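Local coordinates for protein endo-1,4-beta-mannanase (Eisenia fetida, PDB 5Y6T) that probably hydrolyses internal beta-1,4-mannosidic linkages of mannans as a cold-adapted endo-beta-mannanase of glycoside hydrolase family 5, at residues Val10-Gly13 / Gln14-Asn18; Val282-Ser285 / Gln286-Leu289; Lys210-Ala213 / Ala214-Ala218; Gly227-Ser230 / Glu231-Gln234; Asn242-Asp246 / Asn247-Asp251. One frame throughout, in Å; residues are numbered along the deposited sequence.

Overall arrangement
The chain folds as the (beta/alpha)8 barrel of family GH5. Contact 1 comes first along the chain, then contacts 3, 4, 5 and 2. Contact 1 is the hairpin of strands 9-11 and 14-17, joined to the barrel sheet through strand 20-28. Contact 3 is the end of helix 201-218. That helix leads into strand 223-228, where contact 4 starts, and contact 5 then opens helix 246-253. Contacts 2, 4 and 5 all touch one another; the centre of contact 4 lies about 13 Å from each of the other two. Contacts 2 and 3 are farthest apart, about 28 Å between centres. The connection after strand 223-228 thus packs on the loop after strand 262-266.

Contact 1: Val10-Gly13 / Gln14-Asn18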
# COMPACT_ATOMS: atom_id res chain seq x y z
N VAL A 10 -13.26 -2.53 8.19
CA VAL A 10 -13.93 -3.19 7.06
C VAL A 10 -15.09 -4.05 7.59
O VAL A 10 -14.91 -4.93 8.44
CB VAL A 10 -12.96 -4.03 6.21
CG1 VAL A 10 -13.71 -4.88 5.17
CG2 VAL A 10 -11.91 -3.16 5.55
N GLN A 11 -16.25 -3.85 7.01
CA GLN A 11 -17.44 -4.66 7.32
C GLN A 11 -18.30 -4.83 6.12
O GLN A 11 -18.46 -3.90 5.34
CB GLN A 11 -18.25 -4.03 8.44
CG GLN A 11 -17.54 -4.02 9.79
CD GLN A 11 -17.21 -5.42 10.31
OE1 GLN A 11 -17.88 -6.41 9.96
NE2 GLN A 11 -16.14 -5.53 11.11
N ASN A 12 -18.88 -6.01 5.96
CA ASN A 12 -19.80 -6.21 4.91
C ASN A 12 -19.24 -5.83 3.56
O ASN A 12 -19.92 -5.44 2.66
CB ASN A 12 -21.16 -5.54 5.18
CG ASN A 12 -21.82 -6.09 6.43
OD1 ASN A 12 -22.64 -5.42 7.03
ND2 ASN A 12 -21.36 -7.24 6.88
N GLY A 13 -17.93 -6.02 3.40
CA GLY A 13 -17.32 -5.80 2.14
C GLY A 13 -17.12 -4.34 1.85
O GLY A 13 -16.83 -4.02 0.69
N GLN A 14 -17.28 -3.51 2.87
CA GLN A 14 -17.10 -2.02 2.71
C GLN A 14 -16.08 -1.47 3.65
O GLN A 14 -15.89 -1.98 4.74
CB GLN A 14 -18.39 -1.28 3.05
CG GLN A 14 -19.48 -1.66 2.06
CD GLN A 14 -20.80 -1.06 2.39
OE1 GLN A 14 -21.01 -0.47 3.46
NE2 GLN A 14 -21.73 -1.26 1.50
N LEU A 15 -15.39 -0.42 3.20
CA LEU A 15 -14.55 0.36 4.09
C LEU A 15 -15.41 1.35 4.87
O LEU A 15 -16.20 2.13 4.31
CB LEU A 15 -13.54 1.14 3.27
CG LEU A 15 -12.37 1.75 3.99
CD1 LEU A 15 -11.44 0.69 4.55
CD2 LEU A 15 -11.58 2.62 2.99
N ARG A 16 -15.21 1.35 6.20
CA ARG A 16 -16.02 2.10 7.09
C ARG A 16 -15.23 2.86 8.13
O ARG A 16 -14.13 2.46 8.59
CB ARG A 16 -17.01 1.19 7.80
CG ARG A 16 -17.94 0.51 6.83
CD ARG A 16 -19.23 0.17 7.43
NE ARG A 16 -20.08 -0.44 6.43
CZ ARG A 16 -21.05 -1.30 6.72
NH1 ARG A 16 -21.27 -1.68 7.98
NH2 ARG A 16 -21.78 -1.80 5.73
N LEU A 17 -15.78 4.00 8.49
CA LEU A 17 -15.22 4.78 9.60
C LEU A 17 -16.42 5.24 10.38
O LEU A 17 -17.30 5.91 9.87
CB LEU A 17 -14.41 5.94 9.10
CG LEU A 17 -13.76 6.75 10.24
CD1 LEU A 17 -12.79 5.95 11.08
CD2 LEU A 17 -13.15 7.97 9.55
N ASN A 18 -16.43 4.87 11.67
CA ASN A 18 -17.56 5.12 12.57
C ASN A 18 -18.70 4.34 11.88
O ASN A 18 -18.45 3.20 11.37
CB ASN A 18 -17.75 6.64 12.76
CG ASN A 18 -18.43 7.04 14.10
OD1 ASN A 18 -18.82 8.21 14.27
ND2 ASN A 18 -18.58 6.09 15.04
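The guanidinium of Arg-16 lies over the start of the turn, with Gln-11 CB over one face, 3.9 Å from Arg-16 NH1. Gln-11 O sits above the guanidinium plane too, offset toward the rim. Asn-12 CB approaches obliquely, 3.8 Å from Arg-16 NH2. The amide plane of Asn-12 stands 87° from the guanidinium. Arg-16 also grips Gln-14 side-on. Arg-16 NH2 and NE both donate to Gln-14 OE1, at 2.7 Å and 3.1 Å. OE1 lies close to the guanidinium plane, while NH2 is well above the plane of the acceptor amide. The Gln-14 chain is extended beyond CG (chi2 176°), which carries OE1 out to this fork. The segment is a tight antiparallel beta hairpin with a type I' turn from Gln-11 to Gln-14. Asn-12 and Gly-13 are its two central residues, both with positive phi. Gln-11 and Gln-14 form the hydrogen-bonded pair: Gln-11 N donates to Gln-14 O at 3.0 Å, and Gln-14 N to Gln-11 O at 2.8 Å. With an alanine at the position of Arg-16, Gln-14 OE1 would probably lose both donors and its amide be freer to turn. Val-10 and Leu-15 are the non-hydrogen-bonded pair. Val-10 CG2 meets Leu-15 CD1 at 4.0 Å. Leu-15 also packs on Val-22 and Met-24 of strand 20-28, and Val-10 on Pro-292.

Contact 2: Val282-Ser285 / Gln286-Leu289; sequences VPNS and QYNL
The Tyr-287 ring has Asn-284 OD1 at its edge, in the ring plane and 3.5 Å from Tyr-287 CD2. The Asn-284 amide plane is turned 62° from the ring. At the phenol end, Val-282 CG2 comes in obliquely, 3.6 Å from Tyr-287 CZ. The Val-282 first torsion (chi1 -56°) sets CG2 between the backbone N and the carbonyl carbon, which turns it to this end of the ring. The flat amide of Gln-286 lies against the Pro-283 ring, and Pro-283 CD is 3.7 Å from Gln-286 CD. Gln-286 OE1 also reaches Val-282 CB at 3.7 Å. The backbone turns between strands 262-266 and 293-297 through three successive bonds between residues three apart. Gln-286 N donates to Pro-283 O at 3.1 Å, Tyr-287 N to Asn-284 O at 3.0 Å and Asn-288 N to Ser-285 O at 2.9 Å. Leu-289 CD1 packs against Asn-284 OD1. Asn-284 OD1 is hydrogen-bonded to Asn-293 ND2, Asn-284 ND2 makes a weak hydrogen bond to Gly-319 O, and Tyr-287 OH bonds to Ser-277 O. These ties probably fix the rotation of the Asn-284 amide and the direction of the phenol.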
# COMPACT_ATOMS: atom_id res chain seq x y z
N VAL A 282 -13.18 -1.91 -15.56
CA VAL A 282 -14.22 -2.82 -15.11
C VAL A 282 -14.67 -2.38 -13.73
O VAL A 282 -13.87 -1.80 -12.96
CB VAL A 282 -13.77 -4.28 -15.08
CG1 VAL A 282 -13.24 -4.72 -16.45
CG2 VAL A 282 -12.74 -4.53 -14.00
N PRO A 283 -15.93 -2.63 -13.39
CA PRO A 283 -16.41 -2.40 -12.03
C PRO A 283 -15.86 -3.42 -11.06
O PRO A 283 -15.59 -4.56 -11.42
CB PRO A 283 -17.90 -2.47 -12.15
CG PRO A 283 -18.14 -3.34 -13.33
CD PRO A 283 -16.98 -3.21 -14.26
N ASN A 284 -15.59 -2.98 -9.84
CA ASN A 284 -14.91 -3.81 -8.83
C ASN A 284 -15.72 -5.14 -8.59
O ASN A 284 -15.16 -6.16 -8.26
CB ASN A 284 -14.78 -3.05 -7.55
CG ASN A 284 -14.07 -3.86 -6.50
OD1 ASN A 284 -13.05 -4.46 -6.77
ND2 ASN A 284 -14.65 -3.95 -5.37
N SER A 285 -17.05 -5.08 -8.70
CA SER A 285 -17.83 -6.32 -8.50
C SER A 285 -17.44 -7.47 -9.42
O SER A 285 -17.52 -8.64 -9.01
CB SER A 285 -19.32 -6.04 -8.61
OG SER A 285 -19.79 -5.44 -7.43
N GLN A 286 -16.98 -7.17 -10.63
CA GLN A 286 -16.54 -8.24 -11.54
C GLN A 286 -15.36 -9.02 -11.05
O GLN A 286 -15.17 -10.14 -11.50
CB GLN A 286 -16.33 -7.70 -12.94
CG GLN A 286 -17.67 -7.34 -13.58
CD GLN A 286 -17.58 -6.80 -14.95
OE1 GLN A 286 -16.50 -6.70 -15.52
NE2 GLN A 286 -18.73 -6.44 -15.50
N TYR A 287 -14.57 -8.46 -10.13
CA TYR A 287 -13.50 -9.20 -9.54
C TYR A 287 -13.94 -10.25 -8.53
O TYR A 287 -13.12 -11.13 -8.12
CB TYR A 287 -12.45 -8.29 -8.90
CG TYR A 287 -11.75 -7.35 -9.83
CD1 TYR A 287 -11.12 -7.85 -10.96
CD2 TYR A 287 -11.68 -6.01 -9.57
CE1 TYR A 287 -10.45 -6.99 -11.84
CE2 TYR A 287 -10.99 -5.15 -10.40
CZ TYR A 287 -10.38 -5.64 -11.52
OH TYR A 287 -9.71 -4.73 -12.36
N ASN A 288 -15.18 -10.16 -8.08
CA ASN A 288 -15.80 -11.08 -7.10
C ASN A 288 -14.90 -11.35 -5.86
O ASN A 288 -14.49 -12.51 -5.55
CB ASN A 288 -16.17 -12.41 -7.75
CG ASN A 288 -17.13 -13.16 -6.86
OD1 ASN A 288 -17.82 -12.55 -6.05
ND2 ASN A 288 -17.04 -14.47 -6.89
N LEU A 289 -14.47 -10.25 -5.24
CA LEU A 289 -13.57 -10.28 -4.09
C LEU A 289 -14.32 -10.37 -2.79
O LEU A 289 -15.45 -9.86 -2.68
CB LEU A 289 -12.66 -9.01 -4.09
CG LEU A 289 -11.82 -8.85 -5.35
CD1 LEU A 289 -11.18 -7.47 -5.45
CD2 LEU A 289 -10.79 -9.93 -5.51

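Contact 3: Lys210-Ala213 / Ala214-Ala218; sequences KQTA and AIKRA
Arg-217 sends CG back beside its own backbone N (chi1 -68°), and the chain then runs extended to NE. This brings Arg-217 CG to 3.4 Å from Ala-213 O and Arg-217 NH1 to 3.6 Å from Ala-213 CB, one turn earlier. The methyl meets the guanidinium obliquely. Ile-215 uses a similar first torsion (chi1 -69°). Its CG1 branch lies 3.3 Å from Gln-211 O. Lys-216 CG lies 3.5 Å from Thr-212 O, before the extended chain leads off. All this lies along the last turns of helix 201-218, which precedes strand 223-228 in the barrel. The alpha-helical ladder is regular. Ile-215 N donates to Gln-211 O at 2.9 Å with an N-H...O angle of 169°, and Arg-217 N to Ala-213 O at 2.9 Å. Ala-214 and Lys-216 bond in the same way to Lys-210 and Thr-212. Ala-214 faces Ile-142 of helix 135-152, whereas Thr-212, Ile-215 and Lys-216 pack on Val-224 of strand 223-228. Arg-217 NH1 makes a salt bridge with Asp-255, and Lys-216 NZ makes one with Asp-261 and a hydrogen bond to Val-259 O.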
# COMPACT_ATOMS: atom_id res chain seq x y z
N LYS A 210 3.53 -13.33 7.58
CA LYS A 210 4.14 -13.23 8.92
C LYS A 210 4.15 -11.82 9.44
O LYS A 210 3.87 -11.58 10.62
CB LYS A 210 5.53 -13.90 9.00
CG LYS A 210 5.49 -15.39 8.70
CD LYS A 210 6.88 -16.03 8.56
CE LYS A 210 6.85 -17.55 8.30
NZ LYS A 210 6.46 -18.39 9.45
N GLN A 211 4.53 -10.88 8.59
CA GLN A 211 4.51 -9.47 9.02
C GLN A 211 3.12 -8.90 9.22
O GLN A 211 2.88 -8.17 10.18
CB GLN A 211 5.30 -8.58 8.08
CG GLN A 211 6.77 -8.86 8.16
CD GLN A 211 7.50 -8.14 7.06
OE1 GLN A 211 7.90 -6.97 7.22
NE2 GLN A 211 7.65 -8.81 5.92
N THR A 212 2.16 -9.36 8.42
CA THR A 212 0.79 -8.92 8.60
C THR A 212 0.27 -9.40 9.97
O THR A 212 -0.36 -8.64 10.70
CB THR A 212 -0.13 -9.34 7.43
OG1 THR A 212 0.29 -8.69 6.20
CG2 THR A 212 -1.55 -8.93 7.66
N ALA A 213 0.54 -10.66 10.28
CA ALA A 213 0.11 -11.25 11.53
C ALA A 213 0.74 -10.42 12.68
O ALA A 213 0.07 -10.06 13.68
CB ALA A 213 0.61 -12.69 11.62
N ALA A 214 2.06 -10.14 12.55
CA ALA A 214 2.76 -9.42 13.60
C ALA A 214 2.16 -8.03 13.80
O ALA A 214 1.97 -7.63 14.96
CB ALA A 214 4.26 -9.29 13.32
N ILE A 215 1.86 -7.30 12.70
CA ILE A 215 1.18 -5.99 12.83
C ILE A 215 -0.17 -6.11 13.63
O ILE A 215 -0.47 -5.30 14.50
CB ILE A 215 0.96 -5.37 11.42
CG1 ILE A 215 2.32 -4.96 10.84
CG2 ILE A 215 -0.05 -4.27 11.50
CD1 ILE A 215 2.19 -4.80 9.29
N LYS A 216 -0.92 -7.15 13.33
CA LYS A 216 -2.25 -7.31 13.93
C LYS A 216 -2.16 -7.76 15.39
O LYS A 216 -3.05 -7.49 16.17
CB LYS A 216 -3.07 -8.24 13.04
CG LYS A 216 -3.47 -7.48 11.78
CD LYS A 216 -4.45 -8.23 10.97
CE LYS A 216 -4.96 -7.35 9.90
NZ LYS A 216 -6.08 -8.03 9.22
N ARG A 217 -1.14 -8.50 15.75
CA ARG A 217 -0.89 -8.75 17.19
C ARG A 217 -0.51 -7.51 17.90
O ARG A 217 -0.95 -7.31 19.05
CB ARG A 217 0.18 -9.83 17.36
CG ARG A 217 -0.29 -11.17 16.91
CD ARG A 217 0.56 -12.33 17.46
NE ARG A 217 -0.12 -13.53 17.07
CZ ARG A 217 0.08 -14.16 15.92
NH1 ARG A 217 0.99 -13.73 15.09
NH2 ARG A 217 -0.65 -15.22 15.61
N ALA A 218 0.32 -6.66 17.28
CA ALA A 218 0.80 -5.43 17.93
C ALA A 218 -0.30 -4.39 18.00
O ALA A 218 -0.31 -3.56 18.92
CB ALA A 218 2.00 -4.91 17.18

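Contact 4: Gly227-Ser230 / Glu231-Gln234; sequences GSWS and ERAQ
The chain leaves the end of strand 223-228 at Ser-228, turns through Trp-229 and Ser-230, and enters a short 3-10 segment at 231-233. Ser-230 OG sits inside this turn and accepts two bonds from Arg-232. Arg-232 N donates to Ser-230 OG at 3.2 Å and Arg-232 NH1 donates to it at 3.1 Å. The hydroxyl lies at the guanidinium edge, somewhat tilted from its plane. With chi1 at 75°, Ser-230 OG stands between its own backbone N and carbonyl carbon, from where it meets both donors. The same oxygen lies above one face of the Trp-229 indole, offset toward the rim. Arg-232 runs extended past this ring. Arg-232 CD is 3.9 Å from Trp-229 CH2, and Arg-232 NH1 is 3.6 Å from Trp-229 CZ2. The guanidinium and indole planes are only 18° apart, but the approach is oblique. Ala-233 CB comes to the indole edge, near its plane. At the strand end, Gln-234 NE2 donates to Ser-228 OG at 2.9 Å, with an N-H...O angle of 141°. Ser-228 OG is also hydrogen-bonded to Glu-169 OE2. Glu-231 N is buried without a partner, whereas Glu-231 OE2 bonds to Ser-277 and Thr-275. This loop follows the C-terminal end of a barrel strand, the end that carries the active site in GH5 enzymes and probably does so here. Ser-228 is bonded through its backbone to Gln-264 and His-266, and Gln-234 OE1 takes Gln-264 N. The turn is thereby tied to barrel strand 262-266, ahead of helix 246-253.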
# COMPACT_ATOMS: atom_id res chain seq x y z
N GLY A 227 -0.52 -3.79 -2.11
CA GLY A 227 -0.72 -3.17 -3.39
C GLY A 227 -0.08 -4.00 -4.50
O GLY A 227 1.14 -3.96 -4.70
N SER A 228 -0.88 -4.72 -5.30
CA SER A 228 -0.32 -5.46 -6.43
C SER A 228 -0.14 -4.53 -7.67
O SER A 228 -0.85 -3.54 -7.83
CB SER A 228 -1.17 -6.69 -6.89
OG SER A 228 -1.03 -7.71 -5.93
N TRP A 229 0.79 -4.89 -8.53
CA TRP A 229 1.12 -4.03 -9.65
C TRP A 229 0.07 -3.99 -10.77
O TRP A 229 0.07 -3.09 -11.58
CB TRP A 229 2.48 -4.43 -10.20
CG TRP A 229 2.48 -5.15 -11.54
CD1 TRP A 229 2.99 -4.61 -12.72
CD2 TRP A 229 2.08 -6.50 -11.85
NE1 TRP A 229 2.92 -5.56 -13.70
CE2 TRP A 229 2.39 -6.73 -13.21
CE3 TRP A 229 1.52 -7.57 -11.12
CZ2 TRP A 229 2.11 -7.94 -13.84
CZ3 TRP A 229 1.24 -8.75 -11.75
CH2 TRP A 229 1.55 -8.95 -13.12
N SER A 230 -0.85 -4.94 -10.75
CA SER A 230 -1.97 -5.01 -11.72
C SER A 230 -3.02 -5.96 -11.08
O SER A 230 -2.78 -6.54 -10.00
CB SER A 230 -1.46 -5.58 -13.04
OG SER A 230 -1.25 -6.95 -12.94
N GLU A 231 -4.21 -6.03 -11.70
CA GLU A 231 -5.27 -6.89 -11.26
C GLU A 231 -4.86 -8.35 -11.34
O GLU A 231 -5.53 -9.19 -10.74
CB GLU A 231 -6.55 -6.67 -12.10
CG GLU A 231 -6.40 -7.12 -13.58
CD GLU A 231 -5.85 -6.04 -14.52
OE1 GLU A 231 -5.20 -5.07 -14.06
OE2 GLU A 231 -6.01 -6.28 -15.76
N ARG A 232 -3.81 -8.68 -12.13
CA ARG A 232 -3.49 -10.04 -12.44
C ARG A 232 -3.12 -10.90 -11.25
O ARG A 232 -3.15 -12.13 -11.34
CB ARG A 232 -2.35 -10.11 -13.44
CG ARG A 232 -2.60 -9.42 -14.78
CD ARG A 232 -1.36 -9.67 -15.61
NE ARG A 232 -1.29 -8.89 -16.85
CZ ARG A 232 -0.87 -7.64 -17.00
NH1 ARG A 232 -0.56 -6.85 -15.98
NH2 ARG A 232 -0.82 -7.14 -18.25
N ALA A 233 -2.74 -10.27 -10.11
CA ALA A 233 -2.44 -11.00 -8.90
C ALA A 233 -3.45 -10.85 -7.75
O ALA A 233 -3.18 -11.37 -6.64
CB ALA A 233 -1.06 -10.57 -8.43
N GLN A 234 -4.59 -10.20 -8.01
CA GLN A 234 -5.58 -9.98 -6.97
C GLN A 234 -6.99 -10.24 -7.41
O GLN A 234 -7.92 -9.62 -6.94
CB GLN A 234 -5.40 -8.59 -6.37
CG GLN A 234 -4.34 -8.60 -5.30
CD GLN A 234 -4.23 -7.35 -4.42
OE1 GLN A 234 -5.23 -6.79 -4.06
NE2 GLN A 234 -3.00 -7.02 -3.97

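Contact 5: Asn242-Asp246 / Asn247-Asp251; sequences NYYTD and NCLID
Thr-245 is the N-cap of a helix whose third residue, Cys-248, is locked in a disulfide. Thr-245 OG1 accepts from Cys-248 N at 3.1 Å, with an N-H...O angle of 164°. Thr-245 OG1 also lies 3.5 Å from Cys-248 SG. Its first torsion (chi1 63°) sets OG1 between the backbone N and the carbonyl carbon, facing into the first turn of helix 246-253. Thr-245 O takes Leu-249 N at 3.0 Å in a nearly straight bond of 175°, and Asp-246 O takes Ile-250 N. Ile-250 CG1 lies 3.2 Å from Asp-246 O. A valine in place of Thr-245 would probably leave Cys-248 N at the helix start without its side-chain acceptor. Before the cap, Asn-242 OD1 accepts from Tyr-244 N at 3.0 Å, forming an Asx turn. The Tyr-244 ring then meets Leu-249 obliquely, with Tyr-244 CD1 4.2 Å from Leu-249 CD2. Tyr-243 CB lies over one face of that ring. Tyr-244 also packs on Ile-208 of helix 201-218, and its OH is hydrogen-bonded to Glu-169. Cys-248 SG is joined to Cys-182 SG, and Cys-248 CB is 3.5 Å from Tyr-243 O. Asp-246 OD1 makes a salt bridge with Lys-291. A carboxylate in the first turn is also likely to interact favourably with the helix dipole. The helix start is therefore held by a hydroxyl cap, an ionic tie and a covalent link to another loop.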
# COMPACT_ATOMS: atom_id res chain seq x y z
N ASN A 242 -5.73 -14.66 -7.47
CA ASN A 242 -5.56 -13.83 -6.29
C ASN A 242 -4.60 -14.45 -5.28
O ASN A 242 -4.92 -15.44 -4.58
CB ASN A 242 -6.91 -13.50 -5.65
CG ASN A 242 -6.80 -12.46 -4.55
OD1 ASN A 242 -5.73 -12.13 -4.08
ND2 ASN A 242 -7.92 -11.92 -4.16
N TYR A 243 -3.38 -13.92 -5.25
CA TYR A 243 -2.30 -14.49 -4.47
C TYR A 243 -2.32 -14.05 -3.03
O TYR A 243 -1.57 -14.56 -2.24
CB TYR A 243 -0.98 -14.15 -5.12
CG TYR A 243 -0.82 -14.84 -6.38
CD1 TYR A 243 -0.38 -16.17 -6.43
CD2 TYR A 243 -1.07 -14.18 -7.59
CE1 TYR A 243 -0.27 -16.81 -7.63
CE2 TYR A 243 -0.96 -14.84 -8.83
CZ TYR A 243 -0.53 -16.17 -8.83
OH TYR A 243 -0.42 -16.83 -10.04
N TYR A 244 -3.25 -13.16 -2.66
CA TYR A 244 -3.17 -12.56 -1.31
C TYR A 244 -4.47 -12.77 -0.53
O TYR A 244 -4.75 -12.06 0.43
CB TYR A 244 -2.80 -11.04 -1.42
CG TYR A 244 -1.58 -10.86 -2.28
CD1 TYR A 244 -0.35 -11.13 -1.79
CD2 TYR A 244 -1.70 -10.58 -3.64
CE1 TYR A 244 0.78 -11.08 -2.59
CE2 TYR A 244 -0.57 -10.47 -4.42
CZ TYR A 244 0.67 -10.71 -3.90
OH TYR A 244 1.81 -10.63 -4.75
N THR A 245 -5.20 -13.80 -0.93
CA THR A 245 -6.33 -14.26 -0.14
C THR A 245 -5.88 -14.79 1.19
O THR A 245 -4.73 -15.16 1.36
CB THR A 245 -7.08 -15.39 -0.86
OG1 THR A 245 -6.20 -16.49 -1.01
CG2 THR A 245 -7.58 -14.92 -2.25
N ASP A 246 -6.81 -14.87 2.14
CA ASP A 246 -6.50 -15.44 3.46
C ASP A 246 -5.94 -16.83 3.30
O ASP A 246 -4.93 -17.17 3.89
CB ASP A 246 -7.75 -15.53 4.33
CG ASP A 246 -8.36 -14.20 4.65
OD1 ASP A 246 -7.96 -13.12 4.18
OD2 ASP A 246 -9.27 -14.21 5.47
N ASN A 247 -6.56 -17.63 2.42
CA ASN A 247 -6.10 -18.99 2.30
C ASN A 247 -4.67 -19.05 1.73
O ASN A 247 -3.88 -19.78 2.28
CB ASN A 247 -7.03 -19.82 1.42
CG ASN A 247 -6.57 -21.23 1.32
OD1 ASN A 247 -6.75 -22.03 2.25
ND2 ASN A 247 -5.90 -21.55 0.22
N CYS A 248 -4.35 -18.26 0.70
CA CYS A 248 -2.97 -18.31 0.14
C CYS A 248 -1.91 -17.80 1.14
O CYS A 248 -0.79 -18.36 1.15
CB CYS A 248 -2.88 -17.65 -1.19
SG CYS A 248 -3.78 -18.51 -2.50
N LEU A 249 -2.18 -16.68 1.81
CA LEU A 249 -1.21 -16.08 2.79
C LEU A 249 -0.98 -17.04 3.93
O LEU A 249 0.13 -17.31 4.31
CB LEU A 249 -1.65 -14.77 3.34
CG LEU A 249 -1.65 -13.65 2.28
CD1 LEU A 249 -2.00 -12.33 2.85
CD2 LEU A 249 -0.30 -13.55 1.59
N ILE A 250 -2.04 -17.62 4.45
CA ILE A 250 -1.89 -18.62 5.52
C ILE A 250 -1.21 -19.89 5.06
O ILE A 250 -0.34 -20.44 5.80
CB ILE A 250 -3.24 -18.95 6.21
CG1 ILE A 250 -3.84 -17.71 6.90
CG2 ILE A 250 -3.05 -19.97 7.35
CD1 ILE A 250 -5.31 -17.77 7.22
N ASP A 251 -1.52 -20.36 3.85
CA ASP A 251 -0.88 -21.55 3.28
C ASP A 251 0.63 -21.33 3.19
O ASP A 251 1.44 -22.19 3.62
CB ASP A 251 -1.46 -21.91 1.95
CG ASP A 251 -1.25 -23.37 1.60
OD1 ASP A 251 -0.47 -24.01 2.35
OD2 ASP A 251 -1.82 -23.84 0.59